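Local coordinates for protein dehydrogenase (Chromobacterium violaceum, PDB 3Q2I) that probably oxidises the C3 hydroxyl of UDP-N-acetylglucosaminuronic acid with NAD as cofactor, a step in the biosynthesis of 2,3-diacetamido-2,3-dideoxy-D-mannuronic acid, at residues 108-119 with 325-336. Sequence-based numbering, arbitrary orientation.
Sequences MATRWEDGLEMV and GREGLKSLELLI
Trp112 lays one face of its indole against Glu333, whose CG sits 4.2 Å from the centroid of the Trp112 six-membered ring in a CH-pi contact; Leu116 CG, from the same helix, lies over the opposite face, offset toward the rim. At the rim, Leu332 CG and the carbonyl oxygen of Leu329 lie near the ring plane, the latter 3.6 Å from Trp112 CZ3. With CG anti to the backbone N (chi1 -178°), the indole reaches across as a knob among Leu329, Leu332, Glu333 and Ile336, while its NE1 is hydrogen-bonded to Asp353. The Arg326 guanidinium takes Val119 CG1 over one face, 3.7 Å from Arg326 NH1, and forms salt bridges with Asp123 and Glu182 of a neighbouring subunit. Leu329 is the reciprocal knob, meeting Val119 tip to tip. Gly115 lets Leu332 CD2 come within 3.9 Å of Gly115 CA. Helical segments 112-119 and 325-336 run nearly antiparallel (170° between their N-to-C directions), their axes approaching to 9.8 Å, and join the NAD-binding Rossmann domain to the C-terminal alpha/beta domain. Helix 112-125 links parallel Rossmann strands 101-104 and 129-131; helix 88-97 flanks 108-119, helix 187-191 meets both segments, and helix 193-203 packs on 325-336.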
loop_
_atom_site.group_PDB
_atom_site.type_symbol
_atom_site.label_atom_id
_atom_site.label_comp_id
_atom_site.label_asym_id
_atom_site.label_seq_id
_atom_site.Cartn_x
_atom_site.Cartn_y
_atom_site.Cartn_z
ATOM N N MET A 108 31.401 7.245 4.508
ATOM C CA MET A 108 31.480 8.663 4.227
ATOM C C MET A 108 30.421 9.492 4.940
ATOM O O MET A 108 30.631 10.650 5.262
ATOM C CB MET A 108 31.511 8.979 2.735
ATOM C CG MET A 108 30.164 8.613 2.079
ATOM S SD MET A 108 30.231 8.507 0.253
ATOM C CE MET A 108 30.561 10.206 -0.167
ATOM N N ALA A 109 29.247 8.880 5.165
ATOM C CA ALA A 109 28.159 9.552 5.871
ATOM C C ALA A 109 27.303 8.488 6.531
ATOM O O ALA A 109 27.498 7.298 6.257
ATOM C CB ALA A 109 27.266 10.401 4.891
ATOM N N THR A 110 26.364 8.931 7.371
ATOM C CA THR A 110 25.434 7.984 8.023
ATOM C C THR A 110 24.013 8.174 7.472
ATOM O O THR A 110 23.107 7.436 7.863
ATOM C CB THR A 110 25.396 8.154 9.527
ATOM O OG1 THR A 110 25.047 9.504 9.883
ATOM C CG2 THR A 110 26.764 7.800 10.185
ATOM N N ARG A 111 23.834 9.214 6.679
ATOM C CA ARG A 111 22.516 9.602 6.101
ATOM C C ARG A 111 22.707 9.951 4.650
ATOM O O ARG A 111 23.752 10.512 4.236
ATOM C CB ARG A 111 21.888 10.805 6.831
ATOM C CG ARG A 111 21.442 10.403 8.204
ATOM C CD ARG A 111 21.581 11.513 9.228
ATOM N NE ARG A 111 20.969 11.111 10.496
ATOM C CZ ARG A 111 20.712 11.984 11.451
ATOM N NH1 ARG A 111 21.056 13.250 11.292
ATOM N NH2 ARG A 111 20.164 11.584 12.588
ATOM N N TRP A 112 21.722 9.582 3.831
ATOM C CA TRP A 112 21.896 9.699 2.401
ATOM C C TRP A 112 22.125 11.147 1.917
ATOM O O TRP A 112 23.088 11.407 1.170
ATOM C CB TRP A 112 20.667 9.084 1.725
ATOM C CG TRP A 112 20.739 9.097 0.229
ATOM C CD1 TRP A 112 19.798 9.649 -0.622
ATOM C CD2 TRP A 112 21.749 8.527 -0.605
ATOM N NE1 TRP A 112 20.186 9.453 -1.921
ATOM C CE2 TRP A 112 21.355 8.743 -1.945
ATOM C CE3 TRP A 112 22.940 7.834 -0.348
ATOM C CZ2 TRP A 112 22.136 8.297 -3.031
ATOM C CZ3 TRP A 112 23.725 7.394 -1.428
ATOM C CH2 TRP A 112 23.312 7.654 -2.760
ATOM N N GLU A 113 21.264 12.058 2.326
ATOM C CA GLU A 113 21.420 13.431 1.795
ATOM C C GLU A 113 22.766 14.013 2.249
ATOM O O GLU A 113 23.335 14.812 1.481
ATOM C CB GLU A 113 20.270 14.337 2.254
ATOM C CG GLU A 113 18.953 13.964 1.574
ATOM C CD GLU A 113 18.857 14.391 0.126
ATOM O OE1 GLU A 113 19.643 15.277 -0.313
ATOM O OE2 GLU A 113 17.952 13.847 -0.563
ATOM N N ASP A 114 23.267 13.605 3.413
ATOM C CA ASP A 114 24.592 14.130 3.871
ATOM C C ASP A 114 25.695 13.638 2.899
ATOM O O ASP A 114 26.616 14.385 2.499
ATOM C CB ASP A 114 24.862 13.591 5.266
ATOM C CG ASP A 114 24.013 14.260 6.330
ATOM O OD1 ASP A 114 23.149 15.086 5.976
ATOM O OD2 ASP A 114 24.239 13.982 7.522
ATOM N N GLY A 115 25.637 12.390 2.463
ATOM C CA GLY A 115 26.621 11.877 1.498
ATOM C C GLY A 115 26.543 12.680 0.211
ATOM O O GLY A 115 27.555 12.999 -0.409
ATOM N N LEU A 116 25.330 12.845 -0.313
ATOM C CA LEU A 116 25.129 13.635 -1.519
ATOM C C LEU A 116 25.733 15.029 -1.389
ATOM O O LEU A 116 26.377 15.488 -2.331
ATOM C CB LEU A 116 23.647 13.751 -1.957
ATOM C CG LEU A 116 22.994 12.415 -2.324
ATOM C CD1 LEU A 116 21.523 12.676 -2.576
ATOM C CD2 LEU A 116 23.619 11.799 -3.523
ATOM N N GLU A 117 25.508 15.680 -0.254
ATOM C CA GLU A 117 25.921 17.068 -0.057
ATOM C C GLU A 117 27.453 17.127 -0.000
ATOM O O GLU A 117 28.040 18.099 -0.499
ATOM C CB GLU A 117 25.291 17.668 1.194
ATOM C CG GLU A 117 23.814 18.011 0.986
ATOM C CD GLU A 117 23.527 18.920 -0.229
ATOM O OE1 GLU A 117 24.365 19.762 -0.625
ATOM O OE2 GLU A 117 22.442 18.785 -0.840
ATOM N N MET A 118 28.118 16.120 0.562
ATOM C CA MET A 118 29.582 16.213 0.598
ATOM C C MET A 118 30.188 16.068 -0.809
ATOM O O MET A 118 31.180 16.745 -1.178
ATOM C CB MET A 118 30.160 15.275 1.666
ATOM C CG MET A 118 29.939 13.825 1.438
ATOM S SD MET A 118 30.157 12.883 2.983
ATOM C CE MET A 118 31.973 12.983 3.171
ATOM N N VAL A 119 29.591 15.239 -1.671
ATOM C CA VAL A 119 29.991 15.100 -3.065
ATOM C C VAL A 119 29.738 16.406 -3.848
ATOM O O VAL A 119 30.591 16.827 -4.660
ATOM C CB VAL A 119 29.348 13.851 -3.718
ATOM C CG1 VAL A 119 29.589 13.784 -5.239
ATOM C CG2 VAL A 119 29.895 12.574 -3.020
ATOM N N GLY A 325 34.511 10.117 -3.752
ATOM C CA GLY A 325 33.215 10.259 -3.079
ATOM C C GLY A 325 32.088 9.621 -3.868
ATOM O O GLY A 325 31.209 8.939 -3.280
ATOM N N ARG A 326 32.086 9.794 -5.179
ATOM C CA ARG A 326 31.076 9.183 -6.005
ATOM C C ARG A 326 31.109 7.663 -5.953
ATOM O O ARG A 326 30.076 6.972 -5.957
ATOM C CB ARG A 326 31.267 9.620 -7.442
ATOM C CG ARG A 326 30.282 10.622 -7.849
ATOM C CD ARG A 326 30.386 10.924 -9.349
ATOM N NE ARG A 326 29.520 12.067 -9.399
ATOM C CZ ARG A 326 29.831 13.296 -9.011
ATOM N NH1 ARG A 326 31.098 13.606 -8.652
ATOM N NH2 ARG A 326 28.895 14.218 -8.995
ATOM N N GLU A 327 32.295 7.078 -5.876
ATOM C CA GLU A 327 32.427 5.631 -5.703
ATOM C C GLU A 327 31.883 5.246 -4.322
ATOM O O GLU A 327 31.103 4.285 -4.215
ATOM C CB GLU A 327 33.891 5.177 -5.854
ATOM C CG GLU A 327 34.054 3.657 -5.663
ATOM C CD GLU A 327 33.463 2.820 -6.801
ATOM O OE1 GLU A 327 33.346 1.575 -6.640
ATOM O OE2 GLU A 327 33.122 3.391 -7.869
ATOM N N GLY A 328 32.175 6.050 -3.296
ATOM C CA GLY A 328 31.692 5.795 -1.935
ATOM C C GLY A 328 30.153 5.817 -1.894
ATOM O O GLY A 328 29.570 5.101 -1.096
ATOM N N LEU A 329 29.515 6.610 -2.737
ATOM C CA LEU A 329 28.046 6.688 -2.684
ATOM C C LEU A 329 27.440 5.354 -3.076
ATOM O O LEU A 329 26.242 5.132 -2.729
ATOM C CB LEU A 329 27.569 7.748 -3.667
ATOM C CG LEU A 329 27.816 9.211 -3.284
ATOM C CD1 LEU A 329 27.352 10.100 -4.447
ATOM C CD2 LEU A 329 27.124 9.600 -1.991
ATOM N N LYS A 330 28.138 4.537 -3.873
ATOM C CA LYS A 330 27.520 3.266 -4.317
ATOM C C LYS A 330 27.214 2.385 -3.119
ATOM O O LYS A 330 26.082 1.853 -3.014
ATOM C CB LYS A 330 28.353 2.506 -5.355
ATOM C CG LYS A 330 28.586 3.365 -6.584
ATOM C CD LYS A 330 29.517 2.623 -7.519
ATOM C CE LYS A 330 29.875 3.435 -8.728
ATOM N NZ LYS A 330 30.841 2.638 -9.564
ATOM N N SER A 331 28.154 2.176 -2.208
ATOM C CA SER A 331 27.837 1.336 -1.046
ATOM C C SER A 331 26.983 2.094 -0.050
ATOM O O SER A 331 26.187 1.466 0.653
ATOM C CB SER A 331 29.066 0.686 -0.395
ATOM O OG SER A 331 29.815 1.618 0.340
ATOM N N LEU A 332 27.152 3.405 0.099
ATOM C CA LEU A 332 26.283 4.144 1.020
ATOM C C LEU A 332 24.850 3.984 0.560
ATOM O O LEU A 332 23.974 3.778 1.423
ATOM C CB LEU A 332 26.636 5.634 1.027
ATOM C CG LEU A 332 25.779 6.515 1.930
ATOM C CD1 LEU A 332 25.950 6.118 3.398
ATOM C CD2 LEU A 332 26.113 7.974 1.770
ATOM N N GLU A 333 24.602 4.077 -0.743
ATOM C CA GLU A 333 23.185 4.010 -1.205
ATOM C C GLU A 333 22.623 2.627 -0.863
ATOM O O GLU A 333 21.441 2.512 -0.442
ATOM C CB GLU A 333 23.203 4.241 -2.728
ATOM C CG GLU A 333 21.767 4.281 -3.249
ATOM C CD GLU A 333 21.726 4.346 -4.766
ATOM O OE1 GLU A 333 20.891 5.100 -5.280
ATOM O OE2 GLU A 333 22.584 3.721 -5.443
ATOM N N LEU A 334 23.424 1.565 -0.956
ATOM C CA LEU A 334 22.960 0.236 -0.536
ATOM C C LEU A 334 22.657 0.202 0.952
ATOM O O LEU A 334 21.672 -0.390 1.369
ATOM C CB LEU A 334 23.977 -0.855 -0.886
ATOM C CG LEU A 334 23.966 -1.289 -2.330
ATOM C CD1 LEU A 334 25.219 -2.166 -2.527
ATOM C CD2 LEU A 334 22.673 -2.083 -2.590
ATOM N N LEU A 335 23.532 0.748 1.796
ATOM C CA LEU A 335 23.331 0.726 3.226
ATOM C C LEU A 335 22.033 1.434 3.539
ATOM O O LEU A 335 21.242 0.962 4.373
ATOM C CB LEU A 335 24.497 1.431 3.955
ATOM C CG LEU A 335 25.831 0.691 3.997
ATOM C CD1 LEU A 335 26.880 1.684 4.500
ATOM C CD2 LEU A 335 25.703 -0.502 4.923
ATOM N N ILE A 336 21.813 2.590 2.882
ATOM C CA ILE A 336 20.615 3.404 3.204
ATOM C C ILE A 336 19.396 2.639 2.679
ATOM O O ILE A 336 18.392 2.594 3.435
ATOM C CB ILE A 336 20.687 4.826 2.563
ATOM C CG1 ILE A 336 21.876 5.564 3.218
ATOM C CG2 ILE A 336 19.363 5.552 2.750
ATOM C CD1 ILE A 336 21.720 5.837 4.708
#